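Local coordinates for ABC transporter, periplasmic solute-binding protein (Rhizobium meliloti, PDB 4WED), which probably captures a solute, perhaps a peptide or nickel complex, in the periplasm and delivers it to an ABC transporter of the inner membrane, at residues I57-D62 against F246-L251; V266-G271 against P495-H500. All blocks are in the same frame, centred on the assembly; numbering follows the deposited sequence.

Contact 1 (57-62 with 246-251) is completed along the chain before contact 2 (266-271 with 495-500) begins, and their centres are about 14 Å apart. Strand 488-500 is a member of contact 2, where it pairs with strand 265-269, and the 246-251 side of contact 1 packs on it. That loop, between strand 242-244, another partner of the long strand, and helix 253-261, meets the short helix 58-61. The two contacts touch where Ile248 CD1 packs on Trp498 CH2, 3.9 Å away, and where Leu251 reaches the backbone of 497-499. The loop 246-251 thus joins helix 58-61, near the start of the sequence, to the antiparallel sheet built on strand 488-500, near its end.

Contact 1. Residues I57-D62 against F246-L251; sequences IWAIQD and FWIAPL. With NA (sodium ion), chain B.
Trp58 turns the edge of its six-membered ring toward the face of the five-membered ring of Trp247, a T-shaped pair with planes at 70° and centroids 5.5 Å apart. In the periplasmic-binding-protein fold of solute-binding family 5, the pair joins the short helix 58-61 to the loop that follows strand 242-244. The two indoles run alongside each other in the same direction, with CZ3 of Trp58 3.9 Å from CB of Trp247. Tyr514 meets both rings, edge-to-face with Trp58 and more nearly parallel to Trp247, which makes an aromatic cluster.

Ile57 and Ile248 supply the remaining contacts. Ile57, at the N-cap position, holds CG2 anti to its backbone N, and this branch reaches the carbonyl O of Trp247 at 3.4 Å. Ile248 lays its aliphatic CG1-CD1 arm against Ala59, CD1 coming within 3.4 Å of CB. A water bridges the backbones, accepting from Ala59 N and donating to Trp247 O at 2.8 Å; it also lies in the plane of the Trp58 ring, at its edge.

At the end of the segment Asp62 grips a sodium ion that Asp515 also binds. Its carboxylate chelates unevenly, with OD2 2.3 Å and OD1 2.7 Å from the sodium.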
loop_
_atom_site.group_PDB
_atom_site.type_symbol
_atom_site.label_atom_id
_atom_site.label_comp_id
_atom_site.label_asym_id
_atom_site.label_seq_id
_atom_site.Cartn_x
_atom_site.Cartn_y
_atom_site.Cartn_z
ATOM N N ILE A 57 -1.513 14.554 -7.650
ATOM C CA ILE A 57 -0.556 13.500 -7.354
ATOM C C ILE A 57 -0.158 13.636 -5.875
ATOM O O ILE A 57 0.392 14.652 -5.476
ATOM C CB ILE A 57 0.726 13.608 -8.222
ATOM C CG1 ILE A 57 0.399 13.503 -9.710
ATOM C CG2 ILE A 57 1.743 12.529 -7.818
ATOM C CD1 ILE A 57 1.615 13.670 -10.597
ATOM N N TRP A 58 -0.422 12.588 -5.092
ATOM C CA TRP A 58 -0.175 12.571 -3.633
ATOM C C TRP A 58 1.255 12.945 -3.265
ATOM O O TRP A 58 1.486 13.771 -2.400
ATOM C CB TRP A 58 -0.502 11.201 -3.043
ATOM C CG TRP A 58 -1.946 10.783 -3.206
ATOM C CD1 TRP A 58 -2.978 11.081 -2.390
ATOM C CD2 TRP A 58 -2.484 9.952 -4.245
ATOM N NE1 TRP A 58 -4.145 10.519 -2.860
ATOM C CE2 TRP A 58 -3.864 9.803 -3.987
ATOM C CE3 TRP A 58 -1.926 9.310 -5.361
ATOM C CZ2 TRP A 58 -4.704 9.063 -4.813
ATOM C CZ3 TRP A 58 -2.754 8.571 -6.193
ATOM C CH2 TRP A 58 -4.141 8.456 -5.914
ATOM N N ALA A 59 2.219 12.341 -3.939
ATOM C CA ALA A 59 3.610 12.611 -3.651
ATOM C C ALA A 59 3.986 14.088 -3.732
ATOM O O ALA A 59 4.903 14.540 -3.074
ATOM C CB ALA A 59 4.471 11.791 -4.586
ATOM N N ILE A 60 3.267 14.854 -4.527
ATOM C CA ILE A 60 3.531 16.303 -4.642
ATOM C C ILE A 60 3.031 17.017 -3.436
ATOM O O ILE A 60 3.731 17.875 -2.900
ATOM C CB ILE A 60 2.801 16.942 -5.848
ATOM C CG1 ILE A 60 3.216 16.276 -7.171
ATOM C CG2 ILE A 60 3.083 18.434 -5.941
ATOM C CD1 ILE A 60 4.702 16.324 -7.499
ATOM N N GLN A 61 1.862 16.619 -2.966
ATOM C CA GLN A 61 1.256 17.167 -1.764
ATOM C C GLN A 61 2.162 16.912 -0.588
ATOM O O GLN A 61 2.299 17.730 0.292
ATOM C CB GLN A 61 -0.108 16.541 -1.529
ATOM C CG GLN A 61 -1.230 17.234 -2.258
ATOM C CD GLN A 61 -2.407 16.341 -2.504
ATOM O OE1 GLN A 61 -2.265 15.210 -2.912
ATOM N NE2 GLN A 61 -3.582 16.853 -2.257
ATOM N N ASP A 62 2.806 15.762 -0.607
ATOM C CA ASP A 62 3.700 15.358 0.451
ATOM C C ASP A 62 4.899 16.276 0.571
ATOM O O ASP A 62 5.562 16.292 1.587
ATOM C CB ASP A 62 4.120 13.919 0.243
ATOM C CG ASP A 62 4.988 13.409 1.337
ATOM O OD1 ASP A 62 4.684 13.592 2.514
ATOM O OD2 ASP A 62 5.997 12.811 1.004
ATOM N N PHE A 246 4.572 3.803 -8.342
ATOM C CA PHE A 246 3.265 3.460 -8.938
ATOM C C PHE A 246 2.400 4.663 -9.261
ATOM O O PHE A 246 1.745 4.688 -10.292
ATOM C CB PHE A 246 2.450 2.527 -8.052
ATOM C CG PHE A 246 2.856 1.088 -8.158
ATOM C CD1 PHE A 246 2.576 0.357 -9.314
ATOM C CD2 PHE A 246 3.517 0.451 -7.099
ATOM C CE1 PHE A 246 2.954 -0.983 -9.410
ATOM C CE2 PHE A 246 3.897 -0.879 -7.191
ATOM C CZ PHE A 246 3.609 -1.600 -8.342
ATOM N N TRP A 247 2.398 5.647 -8.378
ATOM C CA TRP A 247 1.536 6.818 -8.551
ATOM C C TRP A 247 2.348 8.073 -8.738
ATOM O O TRP A 247 1.950 9.167 -8.301
ATOM C CB TRP A 247 0.593 6.967 -7.345
ATOM C CG TRP A 247 -0.177 5.739 -7.154
ATOM C CD1 TRP A 247 -0.156 4.919 -6.076
ATOM C CD2 TRP A 247 -1.014 5.120 -8.122
ATOM N NE1 TRP A 247 -0.967 3.845 -6.288
ATOM C CE2 TRP A 247 -1.513 3.946 -7.540
ATOM C CE3 TRP A 247 -1.430 5.471 -9.412
ATOM C CZ2 TRP A 247 -2.398 3.103 -8.210
ATOM C CZ3 TRP A 247 -2.310 4.640 -10.074
ATOM C CH2 TRP A 247 -2.778 3.464 -9.479
ATOM N N ILE A 248 3.494 7.917 -9.375
ATOM C CA ILE A 248 4.351 9.057 -9.659
ATOM C C ILE A 248 4.864 8.907 -11.098
ATOM O O ILE A 248 4.426 9.625 -11.995
ATOM C CB ILE A 248 5.482 9.146 -8.602
ATOM C CG1 ILE A 248 4.893 9.387 -7.191
ATOM C CG2 ILE A 248 6.490 10.215 -8.960
ATOM C CD1 ILE A 248 5.879 9.085 -6.078
ATOM N N ALA A 249 5.749 7.951 -11.323
ATOM C CA ALA A 249 6.321 7.723 -12.659
ATOM C C ALA A 249 6.741 6.261 -12.770
ATOM O O ALA A 249 7.920 5.955 -12.672
ATOM C CB ALA A 249 7.511 8.644 -12.897
ATOM N N PRO A 250 5.761 5.355 -12.964
ATOM C CA PRO A 250 6.049 3.946 -12.869
ATOM C C PRO A 250 7.208 3.498 -13.773
ATOM O O PRO A 250 7.495 4.102 -14.794
ATOM C CB PRO A 250 4.744 3.284 -13.319
ATOM C CG PRO A 250 3.704 4.312 -13.121
ATOM C CD PRO A 250 4.397 5.584 -13.465
ATOM N N LEU A 251 7.830 2.409 -13.372
ATOM C CA LEU A 251 9.001 1.904 -14.022
ATOM C C LEU A 251 8.892 0.395 -13.919
ATOM O O LEU A 251 9.142 -0.164 -12.855
ATOM C CB LEU A 251 10.189 2.420 -13.239
ATOM C CG LEU A 251 11.581 1.962 -13.597
ATOM C CD1 LEU A 251 12.031 2.676 -14.849
ATOM C CD2 LEU A 251 12.519 2.280 -12.446
HETATM NA NA NA B . 6.713 11.893 3.039
HETATM O O HOH W 1 1.803 9.596 -5.520
HETATM O O HOH W 2 4.859 11.882 4.815
HETATM O O HOH W 3 8.651 11.410 1.635
HETATM O O HOH W 4 7.031 13.920 3.376
#

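Contact 2. Residues V266-G271 against P495-H500; sequences VVVDPG and PSIWAH
Val266 sets its CG1 methyl against CG2 of Ile497, 3.8 Å away, the two side chains crossing obliquely on one face of an antiparallel beta ladder. Strands 265-269 and 488-500 form this ladder within a larger sheet of the periplasmic-binding-protein fold, their short segments running at 157°. On the same face Val268 runs alongside Ile497, and it also reaches Pro495 just beyond the last bridged pair. Its CG1, anti to the backbone N at -164°, touches Pro495 CB at 3.7 Å and Ile497 CG1 at 4.1 Å. Ala499 stands across from Val266, its CB 4.1 Å from Val266 CG2, and helix 253-261 packs over this end through Leu259.

The other face carries Val267, Asp269, Ser496 and Trp498. Although Trp498 faces Val267 across a hydrogen-bonded pair, its indole swings off toward Phe507, Pro510 and Leu242, so that its CB alone stays near Val267 O. CG2 of Val267 instead approaches the His500 ring obliquely. Asp269 and Ser496 meet through their CB atoms, while Ser496 OG bonds to Glu513.

Two hydrogen-bonded pairs hold the backbones in register. Val267 and Trp498 exchange N-H...O bonds, as do Asp269 and Ser496, each 2.9 Å between N and O. Trp498 N points almost straight at Val267 O, with 178° at the hydrogen. At the end of the ladder Asp269 opens an Asx turn, in which Gly271 N meets Asp269 OD1 from above the carboxylate plane at 3.1 Å.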
loop_
_atom_site.group_PDB
_atom_site.type_symbol
_atom_site.label_atom_id
_atom_site.label_comp_id
_atom_site.label_asym_id
_atom_site.label_seq_id
_atom_site.Cartn_x
_atom_site.Cartn_y
_atom_site.Cartn_z
ATOM N N VAL A 266 19.661 0.936 -9.463
ATOM C CA VAL A 266 18.286 0.499 -9.482
ATOM C C VAL A 266 18.002 -0.118 -8.141
ATOM O O VAL A 266 18.726 -0.981 -7.645
ATOM C CB VAL A 266 17.968 -0.430 -10.662
ATOM C CG1 VAL A 266 16.528 -0.885 -10.617
ATOM C CG2 VAL A 266 18.183 0.324 -11.976
ATOM N N VAL A 267 16.927 0.399 -7.565
ATOM C CA VAL A 267 16.646 0.267 -6.203
ATOM C C VAL A 267 15.260 -0.298 -6.094
ATOM O O VAL A 267 14.287 0.331 -6.483
ATOM C CB VAL A 267 16.718 1.628 -5.521
ATOM C CG1 VAL A 267 16.254 1.525 -4.048
ATOM C CG2 VAL A 267 18.147 2.136 -5.601
ATOM N N VAL A 268 15.202 -1.477 -5.502
ATOM C CA VAL A 268 14.021 -2.292 -5.433
ATOM C C VAL A 268 13.652 -2.411 -3.976
ATOM O O VAL A 268 14.438 -2.849 -3.132
ATOM C CB VAL A 268 14.247 -3.727 -5.969
ATOM C CG1 VAL A 268 12.909 -4.396 -6.228
ATOM C CG2 VAL A 268 15.080 -3.707 -7.240
ATOM N N ASP A 269 12.438 -2.000 -3.707
ATOM C CA ASP A 269 11.817 -2.149 -2.424
ATOM C C ASP A 269 10.949 -3.423 -2.583
ATOM O O ASP A 269 10.167 -3.536 -3.546
ATOM C CB ASP A 269 11.044 -0.840 -2.213
ATOM C CG ASP A 269 10.169 -0.818 -1.002
ATOM O OD1 ASP A 269 10.185 -1.780 -0.221
ATOM O OD2 ASP A 269 9.411 0.199 -0.868
ATOM N N PRO A 270 11.107 -4.414 -1.673
ATOM C CA PRO A 270 10.245 -5.622 -1.695
ATOM C C PRO A 270 8.735 -5.331 -1.592
ATOM O O PRO A 270 7.922 -6.179 -1.973
ATOM C CB PRO A 270 10.697 -6.417 -0.471
ATOM C CG PRO A 270 12.008 -5.861 -0.083
ATOM C CD PRO A 270 12.058 -4.437 -0.545
ATOM N N GLY A 271 8.364 -4.164 -1.065
ATOM C CA GLY A 271 7.011 -3.681 -1.249
ATOM C C GLY A 271 6.055 -4.033 -0.138
ATOM O O GLY A 271 6.454 -4.591 0.869
ATOM N N PRO A 495 7.113 -5.798 -6.042
ATOM C CA PRO A 495 8.171 -4.849 -5.700
ATOM C C PRO A 495 7.923 -3.460 -6.285
ATOM O O PRO A 495 7.102 -3.289 -7.187
ATOM C CB PRO A 495 9.380 -5.471 -6.356
ATOM C CG PRO A 495 8.804 -5.997 -7.637
ATOM C CD PRO A 495 7.395 -6.447 -7.337
ATOM N N SER A 496 8.628 -2.480 -5.736
ATOM C CA SER A 496 8.531 -1.093 -6.166
ATOM C C SER A 496 9.912 -0.656 -6.547
ATOM O O SER A 496 10.867 -0.762 -5.761
ATOM C CB SER A 496 8.016 -0.205 -5.031
ATOM O OG SER A 496 7.678 1.098 -5.492
ATOM N N ILE A 497 10.024 -0.173 -7.762
ATOM C CA ILE A 497 11.320 -0.001 -8.373
ATOM C C ILE A 497 11.559 1.447 -8.697
ATOM O O ILE A 497 10.746 2.077 -9.371
ATOM C CB ILE A 497 11.414 -0.820 -9.643
ATOM C CG1 ILE A 497 11.145 -2.291 -9.309
ATOM C CG2 ILE A 497 12.792 -0.649 -10.300
ATOM C CD1 ILE A 497 10.715 -3.089 -10.524
ATOM N N TRP A 498 12.676 1.954 -8.186
ATOM C CA TRP A 498 13.154 3.302 -8.460
ATOM C C TRP A 498 14.500 3.244 -9.132
ATOM O O TRP A 498 15.230 2.283 -8.957
ATOM C CB TRP A 498 13.240 4.099 -7.161
ATOM C CG TRP A 498 11.892 4.495 -6.619
ATOM C CD1 TRP A 498 11.000 3.704 -5.956
ATOM C CD2 TRP A 498 11.290 5.776 -6.717
ATOM N NE1 TRP A 498 9.860 4.414 -5.640
ATOM C CE2 TRP A 498 10.016 5.695 -6.101
ATOM C CE3 TRP A 498 11.684 6.987 -7.292
ATOM C CZ2 TRP A 498 9.164 6.796 -6.012
ATOM C CZ3 TRP A 498 10.830 8.078 -7.217
ATOM C CH2 TRP A 498 9.587 7.977 -6.573
ATOM N N ALA A 499 14.809 4.228 -9.975
ATOM C CA ALA A 499 16.187 4.421 -10.398
ATOM C C ALA A 499 16.584 5.867 -10.215
ATOM O O ALA A 499 15.757 6.747 -10.375
ATOM C CB ALA A 499 16.395 3.974 -11.824
ATOM N N HIS A 500 17.843 6.097 -9.846
ATOM C CA HIS A 500 18.435 7.425 -9.785
ATOM C C HIS A 500 19.743 7.502 -10.544
ATOM O O HIS A 500 20.329 6.485 -10.974
ATOM C CB HIS A 500 18.709 7.862 -8.339
ATOM C CG HIS A 500 19.629 6.962 -7.562
ATOM N ND1 HIS A 500 21.002 6.942 -7.739
ATOM C CD2 HIS A 500 19.369 6.078 -6.573
ATOM C CE1 HIS A 500 21.537 6.064 -6.907
ATOM N NE2 HIS A 500 20.566 5.537 -6.175
#